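Local coordinates for hypothetical protein TTHA0849 (Thermus thermophilus, PDB 2D4R) that is of unknown function but, as a putative member of the START lipid-transfer superfamily, may bind a lipid or similar hydrophobic molecule, at residues A[15-20]-A[140-145]; A[22-27]-A[66-71]; A[73-78]-A[89-94]; A[102-107]-A[133-138]. All blocks are in the same frame, centred on the assembly; numbering follows the deposited sequence.

Contact 1: residues A[15-20]-A[140-145]; sequences ERVYRL and ERVLAA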
loop_
_atom_site.group_PDB
_atom_site.type_symbol
_atom_site.label_atom_id
_atom_site.label_comp_id
_atom_site.label_asym_id
_atom_site.label_seq_id
_atom_site.Cartn_x
_atom_site.Cartn_y
_atom_site.Cartn_z
ATOM N N GLU A 15 6.433 13.979 8.069
ATOM C CA GLU A 15 5.210 14.670 7.691
ATOM C C GLU A 15 5.104 14.748 6.172
ATOM O O GLU A 15 4.012 14.656 5.608
ATOM C CB GLU A 15 5.176 16.082 8.284
ATOM C CG GLU A 15 3.883 16.829 7.945
ATOM C CD GLU A 15 3.322 17.629 9.110
ATOM O OE1 GLU A 15 4.116 18.252 9.854
ATOM O OE2 GLU A 15 2.081 17.637 9.278
ATOM N N ARG A 16 6.247 14.917 5.513
ATOM C CA ARG A 16 6.269 15.053 4.065
ATOM C C ARG A 16 6.042 13.692 3.409
ATOM O O ARG A 16 5.257 13.576 2.478
ATOM C CB ARG A 16 7.604 15.645 3.612
ATOM C CG ARG A 16 7.721 15.916 2.105
ATOM C CD ARG A 16 9.042 16.648 1.797
ATOM N NE ARG A 16 9.243 17.760 2.724
ATOM C CZ ARG A 16 10.424 18.269 3.062
ATOM N NH1 ARG A 16 10.480 19.283 3.910
ATOM N NH2 ARG A 16 11.549 17.775 2.557
ATOM N N VAL A 17 6.721 12.664 3.908
ATOM C CA VAL A 17 6.540 11.314 3.385
ATOM C C VAL A 17 5.090 10.867 3.596
ATOM O O VAL A 17 4.473 10.276 2.710
ATOM C CB VAL A 17 7.509 10.314 4.077
ATOM C CG1 VAL A 17 7.347 8.905 3.483
ATOM C CG2 VAL A 17 8.956 10.798 3.914
ATOM N N TYR A 18 4.542 11.182 4.764
ATOM C CA TYR A 18 3.171 10.839 5.068
ATOM C C TYR A 18 2.222 11.508 4.076
ATOM O O TYR A 18 1.324 10.857 3.548
ATOM C CB TYR A 18 2.837 11.266 6.499
ATOM C CG TYR A 18 1.365 11.217 6.848
ATOM C CD1 TYR A 18 0.578 12.361 6.784
ATOM C CD2 TYR A 18 0.765 10.032 7.269
ATOM C CE1 TYR A 18 -0.770 12.329 7.134
ATOM C CE2 TYR A 18 -0.577 9.989 7.618
ATOM C CZ TYR A 18 -1.338 11.137 7.550
ATOM O OH TYR A 18 -2.666 11.100 7.901
ATOM N N ARG A 19 2.420 12.800 3.815
ATOM C CA ARG A 19 1.484 13.548 2.958
ATOM C C ARG A 19 1.529 13.087 1.507
ATOM O O ARG A 19 0.513 13.057 0.828
ATOM C CB ARG A 19 1.764 15.055 3.004
ATOM C CG ARG A 19 0.840 15.862 3.926
ATOM C CD ARG A 19 -0.638 15.775 3.500
ATOM N NE ARG A 19 -1.168 17.039 2.974
ATOM C CZ ARG A 19 -2.457 17.272 2.710
ATOM N NH1 ARG A 19 -2.834 18.453 2.235
ATOM N NH2 ARG A 19 -3.370 16.331 2.924
ATOM N N LEU A 20 2.718 12.732 1.039
ATOM C CA LEU A 20 2.887 12.228 -0.313
ATOM C C LEU A 20 2.306 10.832 -0.502
ATOM O O LEU A 20 1.895 10.471 -1.607
ATOM C CB LEU A 20 4.365 12.215 -0.679
ATOM C CG LEU A 20 4.959 13.598 -0.901
ATOM C CD1 LEU A 20 6.475 13.500 -0.971
ATOM C CD2 LEU A 20 4.370 14.182 -2.186
ATOM N N GLU A 140 10.360 6.951 -4.581
ATOM C CA GLU A 140 10.558 7.603 -5.858
ATOM C C GLU A 140 9.594 8.758 -6.055
ATOM O O GLU A 140 9.832 9.644 -6.878
ATOM C CB GLU A 140 10.396 6.582 -6.981
ATOM C CG GLU A 140 11.460 5.493 -6.953
ATOM C CD GLU A 140 11.315 4.512 -8.096
ATOM O OE1 GLU A 140 10.158 4.210 -8.459
ATOM O OE2 GLU A 140 12.350 4.048 -8.630
ATOM N N ARG A 141 8.499 8.744 -5.303
ATOM C CA ARG A 141 7.556 9.851 -5.353
ATOM C C ARG A 141 8.203 11.005 -4.610
ATOM O O ARG A 141 8.224 12.137 -5.086
ATOM C CB ARG A 141 6.245 9.469 -4.661
ATOM C CG ARG A 141 4.973 9.967 -5.330
ATOM C CD ARG A 141 5.028 11.427 -5.720
ATOM N NE ARG A 141 3.746 12.105 -5.502
ATOM C CZ ARG A 141 3.448 13.321 -5.963
ATOM N NH1 ARG A 141 4.335 13.999 -6.678
ATOM N NH2 ARG A 141 2.272 13.873 -5.698
ATOM N N VAL A 142 8.742 10.694 -3.436
ATOM C CA VAL A 142 9.222 11.708 -2.512
ATOM C C VAL A 142 10.434 12.421 -3.096
ATOM O O VAL A 142 10.580 13.633 -2.933
ATOM C CB VAL A 142 9.579 11.086 -1.126
ATOM C CG1 VAL A 142 10.124 12.141 -0.195
ATOM C CG2 VAL A 142 8.341 10.459 -0.504
ATOM N N LEU A 143 11.290 11.673 -3.789
ATOM C CA LEU A 143 12.389 12.256 -4.558
ATOM C C LEU A 143 11.894 13.120 -5.722
ATOM O O LEU A 143 12.388 14.227 -5.927
ATOM C CB LEU A 143 13.299 11.152 -5.091
ATOM C CG LEU A 143 14.266 11.546 -6.209
ATOM C CD1 LEU A 143 15.165 12.677 -5.732
ATOM C CD2 LEU A 143 15.095 10.330 -6.619
ATOM N N ALA A 144 10.917 12.623 -6.475
ATOM C CA ALA A 144 10.370 13.380 -7.598
ATOM C C ALA A 144 9.798 14.709 -7.130
ATOM O O ALA A 144 10.129 15.761 -7.676
ATOM C CB ALA A 144 9.288 12.590 -8.288
ATOM N N ALA A 145 8.933 14.664 -6.123
ATOM C CA ALA A 145 8.296 15.874 -5.626
ATOM C C ALA A 145 9.265 16.791 -4.858
ATOM O O ALA A 145 8.921 17.915 -4.520
ATOM C CB ALA A 145 7.126 15.505 -4.751
HETATM O O HOH W 1 1.450 11.184 -3.963
#
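Leu20 divides its methyls, CD1 on Val142 and CD2 on Arg141, and the tightest packing of this helix pair lies at the first. CD1 of Leu20 comes to 3.6 Å from CG2 of Val142 and is equally near its CA, since the compact valine lets the leucine tip reach the helix backbone. CG of Leu20 stands opposite its own carbonyl carbon (chi1 -72°), which swings the fork out toward the second helix. Val17, one turn earlier, meets Val142 more loosely, its CG1 4.4 Å from CG2 of the partner. The two helices, with segment axes 9.9 Å apart at 109°, belong to the helix-grip fold of START and Bet v 1-like proteins: the short helix 14-22 lies against the far end of the long C-terminal helix 120-144, and Ile10 of strand 3-10 touches both valines. Toward solvent the contact thins. CD2 of Leu20 lies over one face of the Arg141 guanidinium, off its centre, 4.0 Å from NE, while CB of the exposed Ala145 touches the same methyl at 4.0 Å. Arginine suits this border because the flat faces of a guanidinium accept a methyl, while its N-H groups point outward in the plane to polar partners. A water in that plane accepts from Arg141 NE at 2.9 Å, and NH2 forms a salt bridge with Asp23.

Contact 2: residues A[22-27]-A[66-71]; sequences KDLEGL and EEWDDE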
loop_
_atom_site.group_PDB
_atom_site.type_symbol
_atom_site.label_atom_id
_atom_site.label_comp_id
_atom_site.label_asym_id
_atom_site.label_seq_id
_atom_site.Cartn_x
_atom_site.Cartn_y
_atom_site.Cartn_z
ATOM N N LYS A 22 -0.368 9.917 1.097
ATOM C CA LYS A 22 -1.800 10.115 1.262
ATOM C C LYS A 22 -2.445 10.531 -0.050
ATOM O O LYS A 22 -3.611 10.239 -0.301
ATOM C CB LYS A 22 -2.060 11.175 2.327
ATOM C CG LYS A 22 -3.525 11.440 2.585
ATOM C CD LYS A 22 -3.694 12.621 3.507
ATOM C CE LYS A 22 -5.134 13.073 3.555
ATOM N NZ LYS A 22 -5.308 14.117 4.594
ATOM N N ASP A 23 -1.675 11.218 -0.886
ATOM C CA ASP A 23 -2.120 11.575 -2.226
ATOM C C ASP A 23 -1.890 10.377 -3.124
ATOM O O ASP A 23 -0.915 10.340 -3.894
ATOM C CB ASP A 23 -1.325 12.773 -2.750
ATOM C CG ASP A 23 -1.592 13.054 -4.226
ATOM O OD1 ASP A 23 -2.656 12.651 -4.737
ATOM O OD2 ASP A 23 -0.732 13.683 -4.869
ATOM N N LEU A 24 -2.793 9.401 -3.012
ATOM C CA LEU A 24 -2.632 8.120 -3.683
ATOM C C LEU A 24 -2.525 8.301 -5.191
ATOM O O LEU A 24 -1.749 7.618 -5.857
ATOM C CB LEU A 24 -3.813 7.204 -3.369
ATOM C CG LEU A 24 -4.060 6.880 -1.900
ATOM C CD1 LEU A 24 -5.350 6.081 -1.741
ATOM C CD2 LEU A 24 -2.897 6.108 -1.379
ATOM N N GLU A 25 -3.302 9.227 -5.734
ATOM C CA GLU A 25 -3.332 9.369 -7.170
ATOM C C GLU A 25 -2.022 9.956 -7.685
ATOM O O GLU A 25 -1.569 9.602 -8.775
ATOM C CB GLU A 25 -4.528 10.217 -7.571
ATOM C CG GLU A 25 -5.834 9.543 -7.200
ATOM C CD GLU A 25 -7.009 10.119 -7.939
ATOM O OE1 GLU A 25 -6.958 11.323 -8.253
ATOM O OE2 GLU A 25 -7.976 9.373 -8.204
ATOM N N GLY A 26 -1.403 10.827 -6.887
ATOM C CA GLY A 26 -0.077 11.307 -7.212
ATOM C C GLY A 26 0.983 10.236 -7.019
ATOM O O GLY A 26 2.048 10.282 -7.630
ATOM N N LEU A 27 0.695 9.263 -6.163
ATOM C CA LEU A 27 1.641 8.189 -5.878
ATOM C C LEU A 27 1.589 7.158 -7.001
ATOM O O LEU A 27 2.588 6.512 -7.312
ATOM C CB LEU A 27 1.284 7.513 -4.552
ATOM C CG LEU A 27 2.391 6.990 -3.627
ATOM C CD1 LEU A 27 1.747 6.244 -2.467
ATOM C CD2 LEU A 27 3.334 6.085 -4.364
ATOM N N GLU A 66 -9.253 3.614 3.336
ATOM C CA GLU A 66 -8.173 4.028 4.218
ATOM C C GLU A 66 -8.598 5.145 5.158
ATOM O O GLU A 66 -9.254 6.108 4.761
ATOM C CB GLU A 66 -6.936 4.453 3.412
ATOM C CG GLU A 66 -7.220 5.241 2.166
ATOM C CD GLU A 66 -7.204 4.374 0.926
ATOM O OE1 GLU A 66 -7.993 4.646 -0.003
ATOM O OE2 GLU A 66 -6.401 3.418 0.880
ATOM N N GLU A 67 -8.230 4.983 6.422
ATOM C CA GLU A 67 -8.469 5.986 7.442
ATOM C C GLU A 67 -7.122 6.625 7.725
ATOM O O GLU A 67 -6.149 5.926 8.061
ATOM C CB GLU A 67 -9.021 5.328 8.708
ATOM C CG GLU A 67 -9.608 6.288 9.725
ATOM C CD GLU A 67 -9.904 5.614 11.060
ATOM O OE1 GLU A 67 -9.073 4.793 11.525
ATOM O OE2 GLU A 67 -10.970 5.904 11.645
ATOM N N TRP A 68 -7.076 7.948 7.576
ATOM C CA TRP A 68 -5.841 8.708 7.685
ATOM C C TRP A 68 -5.766 9.401 9.039
ATOM O O TRP A 68 -6.689 10.120 9.434
ATOM C CB TRP A 68 -5.762 9.738 6.549
ATOM C CG TRP A 68 -5.632 9.109 5.176
ATOM C CD1 TRP A 68 -6.623 8.939 4.256
ATOM C CD2 TRP A 68 -4.450 8.537 4.599
ATOM N NE1 TRP A 68 -6.140 8.295 3.144
ATOM C CE2 TRP A 68 -4.808 8.037 3.324
ATOM C CE3 TRP A 68 -3.119 8.396 5.035
ATOM C CZ2 TRP A 68 -3.887 7.405 2.476
ATOM C CZ3 TRP A 68 -2.202 7.764 4.190
ATOM C CH2 TRP A 68 -2.595 7.277 2.922
ATOM N N ASP A 69 -4.665 9.176 9.748
ATOM C CA ASP A 69 -4.434 9.827 11.015
ATOM C C ASP A 69 -3.365 10.921 10.870
ATOM O O ASP A 69 -2.168 10.678 11.058
ATOM C CB ASP A 69 -4.007 8.788 12.044
ATOM C CG ASP A 69 -3.908 9.358 13.427
ATOM O OD1 ASP A 69 -3.785 10.593 13.551
ATOM O OD2 ASP A 69 -3.949 8.573 14.391
ATOM N N ASP A 70 -3.814 12.128 10.538
ATOM C CA ASP A 70 -2.925 13.250 10.260
ATOM C C ASP A 70 -2.080 13.605 11.475
ATOM O O ASP A 70 -0.906 13.924 11.346
ATOM C CB ASP A 70 -3.739 14.481 9.834
ATOM C CG ASP A 70 -4.487 14.277 8.520
ATOM O OD1 ASP A 70 -5.706 14.566 8.477
ATOM O OD2 ASP A 70 -3.861 13.834 7.532
ATOM N N GLU A 71 -2.681 13.551 12.655
ATOM C CA GLU A 71 -1.976 13.876 13.893
ATOM C C GLU A 71 -0.722 13.034 14.096
ATOM O O GLU A 71 0.365 13.565 14.317
ATOM C CB GLU A 71 -2.908 13.676 15.086
ATOM C CG GLU A 71 -3.647 14.914 15.489
ATOM C CD GLU A 71 -3.009 15.556 16.687
ATOM O OE1 GLU A 71 -3.166 15.001 17.797
ATOM O OE2 GLU A 71 -2.346 16.601 16.522
#
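Fully extended torsions (chi1 -179°, the later ones likewise) draw Lys22 out as a straight chain that starts over the indole of Trp68, whose own chi1 of -66° helps turn one face to meet it. CG of Lys22 sits 3.7 Å from the centroid of the six-membered ring, 15° off the normal: a CH-pi contact over the ring centre. Its CA lies over the same face, 3.4 Å from Trp68 CH2. Lysine suits the place because the root of the chain, CA to CG, covers the ring while the extended remainder carries NZ past it to Asp70 OD2, 3.3 Å away, in a salt bridge whose hydrogen bond is weak; Tyr18 OH is a further partner of that oxygen. In the helix-grip fold the short helices 14-22 and 24-27 close over one end of the curved sheet, and here their junction meets strand 58-69. Leu24 packs on the side chains of that strand, CD2 at the edge of the Trp68 indole, 4.2 Å from CZ2. Its other methyl, CD1, lies 3.5 Å from Glu66 OE1, a buried oxygen that Ser49 and Thr47 satisfy with hydrogen bonds. Asp23 is the N-cap of helix 24-27: OD1 takes Gly26 N at 3.1 Å, met from above the carboxylate plane.

Contact 3: residues A[73-78]-A[89-94]; sequences LRNRFF and GTWVFL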
loop_
_atom_site.group_PDB
_atom_site.type_symbol
_atom_site.label_atom_id
_atom_site.label_comp_id
_atom_site.label_asym_id
_atom_site.label_seq_id
_atom_site.Cartn_x
_atom_site.Cartn_y
_atom_site.Cartn_z
ATOM N N LEU A 73 0.590 10.691 11.948
ATOM C CA LEU A 73 1.244 10.225 10.719
ATOM C C LEU A 73 1.139 8.713 10.519
ATOM O O LEU A 73 2.148 8.042 10.256
ATOM C CB LEU A 73 2.718 10.623 10.724
ATOM C CG LEU A 73 3.043 12.112 10.803
ATOM C CD1 LEU A 73 4.559 12.301 10.828
ATOM C CD2 LEU A 73 2.432 12.833 9.625
ATOM N N ARG A 74 -0.077 8.188 10.667
ATOM C CA ARG A 74 -0.368 6.773 10.435
ATOM C C ARG A 74 -1.647 6.664 9.607
ATOM O O ARG A 74 -2.445 7.600 9.544
ATOM C CB ARG A 74 -0.622 6.001 11.738
ATOM C CG ARG A 74 0.209 6.310 12.957
ATOM C CD ARG A 74 -0.066 5.205 13.987
ATOM N NE ARG A 74 0.376 5.544 15.335
ATOM C CZ ARG A 74 -0.432 5.694 16.382
ATOM N NH1 ARG A 74 -1.745 5.535 16.251
ATOM N NH2 ARG A 74 0.076 6.004 17.566
ATOM N N ASN A 75 -1.845 5.504 8.996
ATOM C CA ASN A 75 -3.071 5.215 8.282
ATOM C C ASN A 75 -3.493 3.775 8.572
ATOM O O ASN A 75 -2.662 2.938 8.904
ATOM C CB ASN A 75 -2.837 5.418 6.792
ATOM C CG ASN A 75 -3.624 4.455 5.940
ATOM O OD1 ASN A 75 -3.105 3.428 5.505
ATOM N ND2 ASN A 75 -4.885 4.779 5.693
ATOM N N ARG A 76 -4.787 3.503 8.477
ATOM C CA ARG A 76 -5.297 2.138 8.515
ATOM C C ARG A 76 -6.157 1.906 7.274
ATOM O O ARG A 76 -6.899 2.795 6.861
ATOM C CB ARG A 76 -6.155 1.915 9.762
ATOM C CG ARG A 76 -5.441 1.267 10.912
ATOM C CD ARG A 76 -6.240 1.406 12.201
ATOM N NE ARG A 76 -5.347 1.488 13.353
ATOM C CZ ARG A 76 -4.501 0.526 13.707
ATOM N NH1 ARG A 76 -3.722 0.681 14.765
ATOM N NH2 ARG A 76 -4.437 -0.596 13.004
ATOM N N PHE A 77 -6.061 0.717 6.683
ATOM C CA PHE A 77 -6.849 0.412 5.495
ATOM C C PHE A 77 -7.450 -0.982 5.539
ATOM O O PHE A 77 -6.932 -1.870 6.210
ATOM C CB PHE A 77 -5.994 0.594 4.223
ATOM C CG PHE A 77 -4.855 -0.377 4.101
ATOM C CD1 PHE A 77 -3.646 -0.138 4.751
ATOM C CD2 PHE A 77 -4.989 -1.532 3.346
ATOM C CE1 PHE A 77 -2.590 -1.035 4.657
ATOM C CE2 PHE A 77 -3.935 -2.440 3.245
ATOM C CZ PHE A 77 -2.731 -2.184 3.906
ATOM N N PHE A 78 -8.551 -1.166 4.822
ATOM C CA PHE A 78 -9.275 -2.429 4.840
ATOM C C PHE A 78 -10.054 -2.501 3.529
ATOM O O PHE A 78 -10.562 -1.488 3.067
ATOM C CB PHE A 78 -10.215 -2.445 6.069
ATOM C CG PHE A 78 -11.116 -3.667 6.180
ATOM C CD1 PHE A 78 -10.804 -4.704 7.061
ATOM C CD2 PHE A 78 -12.296 -3.757 5.439
ATOM C CE1 PHE A 78 -11.653 -5.811 7.203
ATOM C CE2 PHE A 78 -13.152 -4.866 5.579
ATOM C CZ PHE A 78 -12.827 -5.889 6.461
ATOM N N GLY A 89 -4.360 -3.465 6.738
ATOM C CA GLY A 89 -3.082 -3.219 7.360
ATOM C C GLY A 89 -2.873 -1.771 7.739
ATOM O O GLY A 89 -3.816 -1.008 7.914
ATOM N N THR A 90 -1.622 -1.378 7.865
ATOM C CA THR A 90 -1.326 -0.028 8.292
ATOM C C THR A 90 -0.115 0.462 7.529
ATOM O O THR A 90 0.758 -0.323 7.185
ATOM C CB THR A 90 -1.014 0.022 9.793
ATOM O OG1 THR A 90 0.167 -0.743 10.036
ATOM C CG2 THR A 90 -2.180 -0.550 10.612
ATOM N N TRP A 91 -0.099 1.758 7.236
ATOM C CA TRP A 91 1.127 2.479 6.900
ATOM C C TRP A 91 1.473 3.365 8.110
ATOM O O TRP A 91 0.635 4.141 8.583
ATOM C CB TRP A 91 0.926 3.386 5.679
ATOM C CG TRP A 91 0.537 2.683 4.391
ATOM C CD1 TRP A 91 -0.572 1.912 4.174
ATOM C CD2 TRP A 91 1.207 2.778 3.124
ATOM N NE1 TRP A 91 -0.638 1.535 2.858
ATOM C CE2 TRP A 91 0.437 2.053 2.189
ATOM C CE3 TRP A 91 2.380 3.409 2.690
ATOM C CZ2 TRP A 91 0.795 1.945 0.845
ATOM C CZ3 TRP A 91 2.739 3.301 1.350
ATOM C CH2 TRP A 91 1.945 2.574 0.443
ATOM N N VAL A 92 2.694 3.246 8.616
ATOM C CA VAL A 92 3.150 4.149 9.670
ATOM C C VAL A 92 4.471 4.801 9.282
ATOM O O VAL A 92 5.300 4.204 8.592
ATOM C CB VAL A 92 3.326 3.412 11.041
ATOM C CG1 VAL A 92 1.971 2.849 11.509
ATOM C CG2 VAL A 92 4.390 2.287 10.920
ATOM N N PHE A 93 4.648 6.039 9.720
ATOM C CA PHE A 93 5.782 6.831 9.295
ATOM C C PHE A 93 6.528 7.295 10.530
ATOM O O PHE A 93 6.067 8.149 11.282
ATOM C CB PHE A 93 5.296 8.011 8.448
ATOM C CG PHE A 93 4.454 7.590 7.268
ATOM C CD1 PHE A 93 3.161 7.103 7.459
ATOM C CD2 PHE A 93 4.961 7.651 5.972
ATOM C CE1 PHE A 93 2.394 6.682 6.382
ATOM C CE2 PHE A 93 4.200 7.232 4.890
ATOM C CZ PHE A 93 2.911 6.743 5.094
ATOM N N LEU A 94 7.691 6.700 10.735
ATOM C CA LEU A 94 8.430 6.883 11.972
ATOM C C LEU A 94 9.662 7.753 11.752
ATOM O O LEU A 94 10.303 7.676 10.700
ATOM C CB LEU A 94 8.870 5.523 12.511
ATOM C CG LEU A 94 7.800 4.433 12.613
ATOM C CD1 LEU A 94 8.473 3.091 12.923
ATOM C CD2 LEU A 94 6.789 4.799 13.692
#
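Asn75 faces Trp91, and Phe77 faces Gly89, as antiparallel hydrogen-bonded pairs in strands whose segment axes lie 4.7 Å apart at 167°, with Arg74-Val92 and Arg76-Thr90 the non-hydrogen-bonded pairs. Phe77 N and Gly89 O bond at 3.1 Å and a nearly straight 165°. The Phe77 ring then folds back over its cross-strand partner Gly89: CG sits between backbone N and carbonyl carbon (chi1 66°), and Gly89 N lies 3.5 Å from the ring plane, over its centre. Glycine suits this position, since the ring lies flat on bare backbone and the residue's backbone angles are themselves ones only glycine takes readily. CE1 of Phe77 also reaches Trp91 CD1 at 3.6 Å. Asn75 runs alongside Trp91, its OD1 3.2 Å from CD1, while ND2 makes a weak hydrogen bond to Glu67 O in the next strand. On the opposite sheet face, Thr90 CG2 packs beside the Arg76 chain, 3.7 Å from its CG; long, charged arginines and a small threonine fit a surface turned to solvent. Beyond Arg74 the pairing extends to Leu73 O, which accepts from Phe93 N at 3.2 Å. The arrangement is a beta hairpin, 74-82 with 86-95, at the middle of the helix-grip sheet.

Contact 4: residues A[102-107]-A[133-138]; sequences VVLTLT and SLLKGL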
loop_
_atom_site.group_PDB
_atom_site.type_symbol
_atom_site.label_atom_id
_atom_site.label_comp_id
_atom_site.label_asym_id
_atom_site.label_seq_id
_atom_site.Cartn_x
_atom_site.Cartn_y
_atom_site.Cartn_z
ATOM N N VAL A 102 9.524 4.131 7.003
ATOM C CA VAL A 102 8.161 3.777 6.648
ATOM C C VAL A 102 7.938 2.283 6.844
ATOM O O VAL A 102 8.714 1.457 6.350
ATOM C CB VAL A 102 7.842 4.168 5.185
ATOM C CG1 VAL A 102 6.411 3.792 4.838
ATOM C CG2 VAL A 102 8.022 5.668 5.000
ATOM N N VAL A 103 6.883 1.947 7.581
ATOM C CA VAL A 103 6.543 0.553 7.836
ATOM C C VAL A 103 5.163 0.211 7.287
ATOM O O VAL A 103 4.167 0.840 7.637
ATOM C CB VAL A 103 6.557 0.240 9.337
ATOM C CG1 VAL A 103 6.407 -1.262 9.550
ATOM C CG2 VAL A 103 7.834 0.772 9.964
ATOM N N LEU A 104 5.118 -0.797 6.428
ATOM C CA LEU A 104 3.872 -1.203 5.794
ATOM C C LEU A 104 3.531 -2.645 6.150
ATOM O O LEU A 104 4.272 -3.572 5.826
ATOM C CB LEU A 104 3.983 -1.060 4.272
ATOM C CG LEU A 104 2.802 -1.552 3.438
ATOM C CD1 LEU A 104 1.519 -0.919 3.940
ATOM C CD2 LEU A 104 3.038 -1.211 1.970
ATOM N N THR A 105 2.393 -2.825 6.806
ATOM C CA THR A 105 1.977 -4.133 7.280
ATOM C C THR A 105 0.672 -4.513 6.591
ATOM O O THR A 105 -0.291 -3.730 6.592
ATOM C CB THR A 105 1.738 -4.088 8.801
ATOM O OG1 THR A 105 2.833 -3.415 9.424
ATOM C CG2 THR A 105 1.604 -5.485 9.374
ATOM N N LEU A 106 0.635 -5.718 6.027
ATOM C CA LEU A 106 -0.497 -6.167 5.217
ATOM C C LEU A 106 -0.960 -7.585 5.570
ATOM O O LEU A 106 -0.240 -8.562 5.363
ATOM C CB LEU A 106 -0.122 -6.103 3.734
ATOM C CG LEU A 106 -1.129 -6.643 2.716
ATOM C CD1 LEU A 106 -2.479 -5.955 2.862
ATOM C CD2 LEU A 106 -0.570 -6.437 1.332
ATOM N N THR A 107 -2.168 -7.686 6.108
ATOM C CA THR A 107 -2.814 -8.974 6.302
ATOM C C THR A 107 -3.777 -9.200 5.155
ATOM O O THR A 107 -4.630 -8.365 4.876
ATOM C CB THR A 107 -3.600 -9.004 7.625
ATOM O OG1 THR A 107 -2.684 -8.881 8.713
ATOM C CG2 THR A 107 -4.428 -10.294 7.751
ATOM N N SER A 133 7.531 -3.051 -3.061
ATOM C CA SER A 133 7.497 -2.178 -4.235
ATOM C C SER A 133 6.615 -0.955 -4.019
ATOM O O SER A 133 6.892 0.116 -4.553
ATOM C CB SER A 133 6.985 -2.937 -5.457
ATOM O OG SER A 133 5.581 -3.106 -5.386
ATOM N N LEU A 134 5.547 -1.113 -3.245
ATOM C CA LEU A 134 4.714 0.037 -2.926
ATOM C C LEU A 134 5.566 1.063 -2.198
ATOM O O LEU A 134 5.370 2.265 -2.353
ATOM C CB LEU A 134 3.502 -0.371 -2.067
ATOM C CG LEU A 134 2.306 -1.011 -2.794
ATOM C CD1 LEU A 134 1.141 -1.180 -1.837
ATOM C CD2 LEU A 134 1.872 -0.140 -3.964
ATOM N N LEU A 135 6.535 0.584 -1.426
ATOM C CA LEU A 135 7.376 1.471 -0.623
ATOM C C LEU A 135 8.550 2.063 -1.403
ATOM O O LEU A 135 8.962 3.193 -1.160
ATOM C CB LEU A 135 7.921 0.728 0.591
ATOM C CG LEU A 135 6.954 0.383 1.713
ATOM C CD1 LEU A 135 7.778 -0.019 2.935
ATOM C CD2 LEU A 135 6.072 1.568 2.035
ATOM N N LYS A 136 9.096 1.289 -2.330
ATOM C CA LYS A 136 10.158 1.791 -3.186
ATOM C C LYS A 136 9.563 2.819 -4.147
ATOM O O LYS A 136 10.215 3.793 -4.515
ATOM C CB LYS A 136 10.799 0.628 -3.958
ATOM C CG LYS A 136 12.000 1.014 -4.804
ATOM C CD LYS A 136 11.579 1.378 -6.225
ATOM C CE LYS A 136 12.795 1.568 -7.104
ATOM N NZ LYS A 136 13.726 0.418 -6.958
ATOM N N GLY A 137 8.313 2.598 -4.539
ATOM C CA GLY A 137 7.613 3.571 -5.351
ATOM C C GLY A 137 7.329 4.858 -4.591
ATOM O O GLY A 137 7.317 5.933 -5.185
ATOM N N LEU A 138 7.100 4.762 -3.284
ATOM C CA LEU A 138 6.892 5.966 -2.472
ATOM C C LEU A 138 8.206 6.741 -2.333
ATOM O O LEU A 138 8.205 7.972 -2.357
ATOM C CB LEU A 138 6.311 5.610 -1.083
ATOM C CG LEU A 138 6.380 6.675 0.027
ATOM C CD1 LEU A 138 5.683 7.939 -0.438
ATOM C CD2 LEU A 138 5.736 6.159 1.311
#
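Leu135 spreads over two successive inward-facing residues of strand 102-107, its CD2 wedged between Val102 and Leu104. That methyl is 3.6 Å from Val102 CG1, the closest side-chain approach of the contact, and 4.0 Å from Leu104 CB. The other methyl, CD1, rests near the Val102 carbonyl oxygen at 3.8 Å, so one leucine fork covers both side chain and strand backbone. Its chi1 of -72° places CG beside its own backbone N and opposite the carbonyl carbon, which aims the fork at the sheet. Val102 suits the narrow spot because its branches begin at CB: CG1 is anti to the backbone N and turned to the helix. It also reaches Leu138 CD2, more loosely, at 4.3 Å. Further along the strand, Leu104 sends CD2 to within 4.1 Å of Leu134 CB. Here the longer leucine of the strand spans a wider gap. All five touching residues are buried and the interface is wholly apolar, held by shape and exclusion of water. The segment axes pass 9.6 Å apart and run at 151°, nearly antiparallel. Helix 120-144 thus lies along the inner face of the antiparallel sheet, as in other helix-grip proteins, with Trp91 of strand 86-95 packing on Leu104, Arg8 of strand 3-10 on Leu135, and Val17 and Ala21 of helix 14-22 covering Leu138.

In the fold
The four contacts tie the long C-terminal helix, the two short helices and the curved sheet into one helix-grip core. Contacts 1 and 4 share helix 120-144, their centres about 13 Å apart, and Val17 joins them, its CG1 3.6 Å from Val102 CG2. Contacts 1 and 2, about 11 Å apart by centres, also meet where Tyr18 OH lies 3.6 Å from Trp68 CB. Contact 3 is flanked in the sheet by the strands of contacts 2 and 4: Glu67 N lies 2.6 Å from Arg76 O, and Val103 N lies 2.9 Å from Val92 O. In START relatives the hydrophobic ligand lies between helix and sheet, a binding site that can only be inferred for this protein.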